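PDB 3SXM: transcriptional regulator, GntR family from Thermotoga maritima, which probably regulates transcription by binding DNA, and is represented here by its all-helical FCD domain, crystallised without bound metal. Local coordinates for residues A[60-64]-A[79-83]; A[18-23]-A[63-67]. The protein carries 3 engineered substitutions. One frame throughout, in Å; residues are numbered along the deposited sequence.

Contact 1. Residues A[60-64]-A[79-83]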
loop_
_atom_site.group_PDB
_atom_site.type_symbol
_atom_site.label_atom_id
_atom_site.label_comp_id
_atom_site.label_asym_id
_atom_site.label_seq_id
_atom_site.Cartn_x
_atom_site.Cartn_y
_atom_site.Cartn_z
ATOM N N GLU A 60 -15.127 -7.943 -8.496
ATOM C CA GLU A 60 -15.215 -6.920 -7.436
ATOM C C GLU A 60 -15.159 -7.611 -6.087
ATOM O O GLU A 60 -14.397 -7.210 -5.185
ATOM C CB GLU A 60 -16.471 -6.093 -7.578
ATOM C CG GLU A 60 -16.722 -5.180 -6.409
ATOM C CD GLU A 60 -17.896 -4.252 -6.560
ATOM O OE1 GLU A 60 -18.595 -4.300 -7.592
ATOM O OE2 GLU A 60 -18.118 -3.443 -5.640
ATOM N N ARG A 61 -15.895 -8.701 -5.937
ATOM C CA ARG A 61 -15.895 -9.414 -4.659
ATOM C C ARG A 61 -14.535 -9.945 -4.293
ATOM O O ARG A 61 -14.136 -9.865 -3.119
ATOM C CB ARG A 61 -16.922 -10.570 -4.646
ATOM C CG ARG A 61 -18.303 -10.138 -4.586
ATOM C CD ARG A 61 -19.280 -11.335 -4.842
ATOM N NE ARG A 61 -19.256 -12.288 -3.739
ATOM C CZ ARG A 61 -19.908 -13.443 -3.770
ATOM N NH1 ARG A 61 -20.544 -13.819 -4.871
ATOM N NH2 ARG A 61 -19.882 -14.241 -2.723
ATOM N N LEU A 62 -13.797 -10.495 -5.245
ATOM C CA LEU A 62 -12.525 -11.150 -4.925
ATOM C C LEU A 62 -11.533 -10.095 -4.453
ATOM O O LEU A 62 -10.865 -10.296 -3.440
ATOM C CB LEU A 62 -12.000 -11.903 -6.160
ATOM C CG LEU A 62 -10.690 -12.636 -5.923
ATOM C CD1 LEU A 62 -10.792 -13.674 -4.822
ATOM C CD2 LEU A 62 -10.220 -13.261 -7.186
ATOM N N HIS A 63 -11.399 -9.013 -5.207
ATOM C CA HIS A 63 -10.377 -8.009 -4.882
ATOM C C HIS A 63 -10.760 -7.256 -3.616
ATOM O O HIS A 63 -9.863 -6.992 -2.776
ATOM C CB HIS A 63 -10.111 -7.109 -6.074
ATOM C CG HIS A 63 -9.494 -7.851 -7.210
ATOM N ND1 HIS A 63 -8.134 -8.033 -7.362
ATOM C CD2 HIS A 63 -10.077 -8.538 -8.231
ATOM C CE1 HIS A 63 -7.903 -8.797 -8.415
ATOM N NE2 HIS A 63 -9.074 -9.097 -8.953
ATOM N N LYS A 64 -12.025 -6.955 -3.408
ATOM C CA LYS A 64 -12.475 -6.360 -2.124
ATOM C C LYS A 64 -12.272 -7.317 -0.964
ATOM O O LYS A 64 -12.026 -6.812 0.145
ATOM C CB LYS A 64 -13.913 -5.878 -2.188
ATOM C CG LYS A 64 -14.009 -4.613 -2.988
ATOM C CD LYS A 64 -15.394 -4.054 -3.013
ATOM C CE LYS A 64 -15.389 -2.594 -3.486
ATOM N NZ LYS A 64 -16.793 -2.110 -3.588
ATOM N N TYR A 79 -9.709 2.020 0.013
ATOM C CA TYR A 79 -10.000 1.203 -1.194
ATOM C C TYR A 79 -11.405 1.555 -1.676
ATOM O O TYR A 79 -11.656 1.686 -2.914
ATOM C CB TYR A 79 -9.891 -0.275 -0.903
ATOM C CG TYR A 79 -9.799 -1.155 -2.128
ATOM C CD1 TYR A 79 -8.614 -1.299 -2.805
ATOM C CD2 TYR A 79 -10.898 -1.852 -2.546
ATOM C CE1 TYR A 79 -8.513 -2.164 -3.922
ATOM C CE2 TYR A 79 -10.814 -2.693 -3.679
ATOM C CZ TYR A 79 -9.646 -2.816 -4.329
ATOM O OH TYR A 79 -9.599 -3.652 -5.435
ATOM N N GLU A 80 -12.349 1.739 -0.751
ATOM C CA GLU A 80 -13.696 2.153 -1.123
ATOM C C GLU A 80 -13.665 3.498 -1.826
ATOM O O GLU A 80 -14.400 3.745 -2.821
ATOM C CB GLU A 80 -14.518 2.239 0.135
ATOM C CG GLU A 80 -15.057 0.944 0.582
ATOM C CD GLU A 80 -16.437 0.683 0.020
ATOM O OE1 GLU A 80 -16.578 0.731 -1.212
ATOM O OE2 GLU A 80 -17.382 0.457 0.810
ATOM N N LYS A 81 -12.837 4.417 -1.318
ATOM C CA LYS A 81 -12.739 5.735 -1.926
ATOM C C LYS A 81 -12.285 5.710 -3.375
ATOM O O LYS A 81 -12.795 6.530 -4.180
ATOM C CB LYS A 81 -11.772 6.622 -1.115
ATOM C CG LYS A 81 -11.574 8.028 -1.669
ATOM C CD LYS A 81 -12.764 8.931 -1.384
ATOM C CE LYS A 81 -12.514 10.365 -1.873
ATOM N NZ LYS A 81 -11.790 11.173 -0.848
ATOM N N ILE A 82 -11.377 4.794 -3.684
ATOM C CA ILE A 82 -10.829 4.679 -5.023
ATOM C C ILE A 82 -11.607 3.709 -5.896
ATOM O O ILE A 82 -11.261 3.539 -7.046
ATOM C CB ILE A 82 -9.355 4.381 -5.073
ATOM C CG1 ILE A 82 -9.029 2.997 -4.515
ATOM C CG2 ILE A 82 -8.585 5.517 -4.382
ATOM C CD1 ILE A 82 -7.558 2.553 -4.719
ATOM N N TRP A 83 -12.630 3.055 -5.371
ATOM C CA TRP A 83 -13.320 2.014 -6.112
ATOM C C TRP A 83 -13.925 2.514 -7.408
ATOM O O TRP A 83 -13.761 1.802 -8.405
ATOM C CB TRP A 83 -14.400 1.254 -5.263
ATOM C CG TRP A 83 -15.052 0.271 -6.147
ATOM C CD1 TRP A 83 -16.249 0.419 -6.733
ATOM C CD2 TRP A 83 -14.476 -0.931 -6.661
ATOM N NE1 TRP A 83 -16.494 -0.624 -7.583
ATOM C CE2 TRP A 83 -15.406 -1.457 -7.579
ATOM C CE3 TRP A 83 -13.250 -1.588 -6.467
ATOM C CZ2 TRP A 83 -15.168 -2.656 -8.278
ATOM C CZ3 TRP A 83 -13.022 -2.782 -7.137
ATOM C CH2 TRP A 83 -13.977 -3.287 -8.056
HETATM O O HOH W 1 -19.033 -1.858 -8.743
HETATM O O HOH W 2 -17.802 0.399 -3.536
#
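The indole of Trp83 carries Lys64 and Glu60 on a single face, while Tyr79 OH lies in the plane at its edge. Lys64 crosses the indole at about a right angle: its CE lies 3.7 Å from Trp83 CD2, and its NZ stands 3.9 Å from the centroid of the five-membered ring, only 10° off the ring normal, in a cation-pi contact. The wide, electron-rich indole suits a lysine that rests both methylene and ammonium on it. Glu60 runs obliquely past, its CG 3.5 Å from Trp83 CZ2 and its carboxylate tilted 22° from the ring plane. The Tyr79 ring is met at its edge, where CE2 lies 3.8 Å from Lys64 CG; its hydroxyl touches CB of the zinc ligand His63 and is hydrogen-bonded to Glu19. With CG anti to the backbone N (chi1 171°), Glu60 is carried along the indole; Lys64, one turn on, meets its carboxylate with a long extended chain. Their salt bridge, NZ to OE2 at 2.8 Å on that oxygen's anti side, begins a network completed by Glu80, whose OE1 is a long 3.7 Å from Lys64 NZ but also water-bridged to it. Another water joins Trp83 NE1 to Glu60 OE1. A leucine in place of Trp83 would probably leave the ammonium without its aromatic bed. One ammonium thus links FCD-domain helices 51-68 and 73-90, probably stabilised by the surrounding carboxylates on this partly exposed side.

Contact 2. Residues A[18-23]-A[63-67]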
loop_
_atom_site.group_PDB
_atom_site.type_symbol
_atom_site.label_atom_id
_atom_site.label_comp_id
_atom_site.label_asym_id
_atom_site.label_seq_id
_atom_site.Cartn_x
_atom_site.Cartn_y
_atom_site.Cartn_z
ATOM N N MET A 18 -1.988 -1.935 -2.509
ATOM C CA MET A 18 -2.945 -2.248 -1.456
ATOM C C MET A 18 -3.287 -3.740 -1.457
ATOM O O MET A 18 -3.313 -4.391 -0.411
ATOM C CB MET A 18 -4.208 -1.412 -1.604
ATOM C CG MET A 18 -3.957 0.092 -1.513
ATOM S SD MET A 18 -5.416 1.104 -1.673
ATOM C CE MET A 18 -6.152 0.814 -0.162
ATOM N N GLU A 19 -3.613 -4.298 -2.618
ATOM C CA GLU A 19 -4.096 -5.698 -2.675
ATOM C C GLU A 19 -3.005 -6.684 -2.311
ATOM O O GLU A 19 -3.251 -7.664 -1.612
ATOM C CB GLU A 19 -4.733 -5.983 -4.041
ATOM C CG GLU A 19 -5.910 -5.125 -4.378
ATOM C CD GLU A 19 -6.556 -5.560 -5.670
ATOM O OE1 GLU A 19 -6.361 -6.751 -6.007
ATOM O OE2 GLU A 19 -7.274 -4.769 -6.316
ATOM N N VAL A 20 -1.801 -6.491 -2.816
ATOM C CA VAL A 20 -0.694 -7.396 -2.529
ATOM C C VAL A 20 -0.336 -7.283 -1.053
ATOM O O VAL A 20 -0.069 -8.295 -0.407
ATOM C CB VAL A 20 0.518 -7.147 -3.422
ATOM C CG1 VAL A 20 1.766 -7.901 -2.903
ATOM C CG2 VAL A 20 0.189 -7.516 -4.890
ATOM N N PHE A 21 -0.307 -6.062 -0.492
ATOM C CA PHE A 21 -0.039 -5.938 0.932
ATOM C C PHE A 21 -1.031 -6.784 1.715
ATOM O O PHE A 21 -0.645 -7.460 2.670
ATOM C CB PHE A 21 -0.145 -4.466 1.398
ATOM C CG PHE A 21 0.134 -4.280 2.871
ATOM C CD1 PHE A 21 1.424 -4.117 3.315
ATOM C CD2 PHE A 21 -0.884 -4.233 3.811
ATOM C CE1 PHE A 21 1.710 -3.880 4.649
ATOM C CE2 PHE A 21 -0.587 -4.088 5.149
ATOM C CZ PHE A 21 0.687 -3.901 5.556
ATOM N N CYS A 22 -2.313 -6.674 1.412
ATOM C CA CYS A 22 -3.327 -7.403 2.194
ATOM C C CYS A 22 -3.248 -8.919 1.968
ATOM O O CYS A 22 -3.331 -9.704 2.918
ATOM C CB CYS A 22 -4.720 -6.863 1.923
ATOM S SG CYS A 22 -4.952 -5.183 2.524
ATOM N N LEU A 23 -3.113 -9.353 0.714
ATOM C CA LEU A 23 -2.912 -10.776 0.451
ATOM C C LEU A 23 -1.698 -11.361 1.185
ATOM O O LEU A 23 -1.754 -12.475 1.768
ATOM C CB LEU A 23 -2.810 -11.048 -1.087
ATOM C CG LEU A 23 -2.691 -12.528 -1.489
ATOM C CD1 LEU A 23 -3.855 -13.398 -0.979
ATOM C CD2 LEU A 23 -2.534 -12.579 -3.015
ATOM N N HIS A 63 -11.399 -9.013 -5.207
ATOM C CA HIS A 63 -10.377 -8.009 -4.882
ATOM C C HIS A 63 -10.760 -7.256 -3.616
ATOM O O HIS A 63 -9.863 -6.992 -2.776
ATOM C CB HIS A 63 -10.111 -7.109 -6.074
ATOM C CG HIS A 63 -9.494 -7.851 -7.210
ATOM N ND1 HIS A 63 -8.134 -8.033 -7.362
ATOM C CD2 HIS A 63 -10.077 -8.538 -8.231
ATOM C CE1 HIS A 63 -7.903 -8.797 -8.415
ATOM N NE2 HIS A 63 -9.074 -9.097 -8.953
ATOM N N LYS A 64 -12.025 -6.955 -3.408
ATOM C CA LYS A 64 -12.475 -6.360 -2.124
ATOM C C LYS A 64 -12.272 -7.317 -0.964
ATOM O O LYS A 64 -12.026 -6.812 0.145
ATOM C CB LYS A 64 -13.913 -5.878 -2.188
ATOM C CG LYS A 64 -14.009 -4.613 -2.988
ATOM C CD LYS A 64 -15.394 -4.054 -3.013
ATOM C CE LYS A 64 -15.389 -2.594 -3.486
ATOM N NZ LYS A 64 -16.793 -2.110 -3.588
ATOM N N LEU A 65 -12.360 -8.641 -1.162
ATOM C CA LEU A 65 -12.158 -9.612 -0.069
ATOM C C LEU A 65 -10.738 -9.494 0.438
ATOM O O LEU A 65 -10.489 -9.547 1.674
ATOM C CB LEU A 65 -12.406 -11.079 -0.565
ATOM C CG LEU A 65 -11.931 -12.196 0.383
ATOM C CD1 LEU A 65 -12.637 -12.169 1.647
ATOM C CD2 LEU A 65 -12.085 -13.531 -0.304
ATOM N N PHE A 66 -9.783 -9.333 -0.446
ATOM C CA PHE A 66 -8.356 -9.303 -0.028
ATOM C C PHE A 66 -8.211 -8.129 0.939
ATOM O O PHE A 66 -7.577 -8.237 1.996
ATOM C CB PHE A 66 -7.422 -9.117 -1.213
ATOM C CG PHE A 66 -7.437 -10.260 -2.222
ATOM C CD1 PHE A 66 -7.833 -11.534 -1.886
ATOM C CD2 PHE A 66 -7.078 -10.003 -3.535
ATOM C CE1 PHE A 66 -7.857 -12.577 -2.840
ATOM C CE2 PHE A 66 -7.089 -11.060 -4.464
ATOM C CZ PHE A 66 -7.463 -12.295 -4.093
ATOM N N ILE A 67 -8.793 -7.016 0.560
ATOM C CA ILE A 67 -8.684 -5.760 1.355
ATOM C C ILE A 67 -9.421 -5.932 2.687
ATOM O O ILE A 67 -8.886 -5.584 3.784
ATOM C CB ILE A 67 -9.250 -4.600 0.570
ATOM C CG1 ILE A 67 -8.441 -4.358 -0.707
ATOM C CG2 ILE A 67 -9.383 -3.321 1.424
ATOM C CD1 ILE A 67 -7.041 -3.788 -0.516
#
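Glu19 meets His63 in a His-carboxylate hydrogen bond that joins two crossing helices of the FCD bundle, 5-25 and 51-68, whose local axes make an angle of 57° and approach to 8.7 Å. The donor is His63 ND1, 2.6 Å from Glu19 OE1 and nearly straight at 168°; the oxygen sits in the ring plane and is met on its syn side. Glutamate suits this place because its chain, extended beyond CG (chi2 -174°), spans the gap between the helices. Its OE2 forms a salt bridge with Arg15, so this buried carboxylate is held through both oxygens. As a second-shell group it probably sets the turn of the imidazole, whose NE2 hydrogen-bonds to His103; both histidines bind zinc in another structure of this protein. Packing is looser at the Leu23 end, where CD1 comes no nearer than 4.5 Å to Phe66 CD1, yet this side does not face solvent: Leu122 and Ile110 from helices 115-135 and 96-111 cover it. The tight part lies around Cys22 and Ile67. Ile67 CD1 fits against Met18 CB and Cys22 SG, each at 3.9 Å. The short cysteine side chain suits so close a helix approach, marked by Cys22 CB at 3.2 Å from Phe66 O.

In the fold
From the N terminus, helix 5-25 supplies 18-23, and the chain then runs through helices 27-31 and 34-44 before 63-67 returns to close contact 2 across some forty residues. Contact 1 starts on the same helix, 51-68, and closes a much shorter span, joining it to the roughly antiparallel helix 73-90. The two closures cross, since 60-64 begins before 63-67 ends; His63 takes part in both, while Lys64 serves contact 1. Helix 51-68 is therefore the shared member, with helix 5-25 and helix 73-90 as its partners. Those partners also meet directly, through the probable hydrogen bond of Tyr79 OH to Glu19 OE2 and packing of Met18 against Tyr79 and Ile82. Beyond them, Met18 and Ile82 each pack on the second subunit.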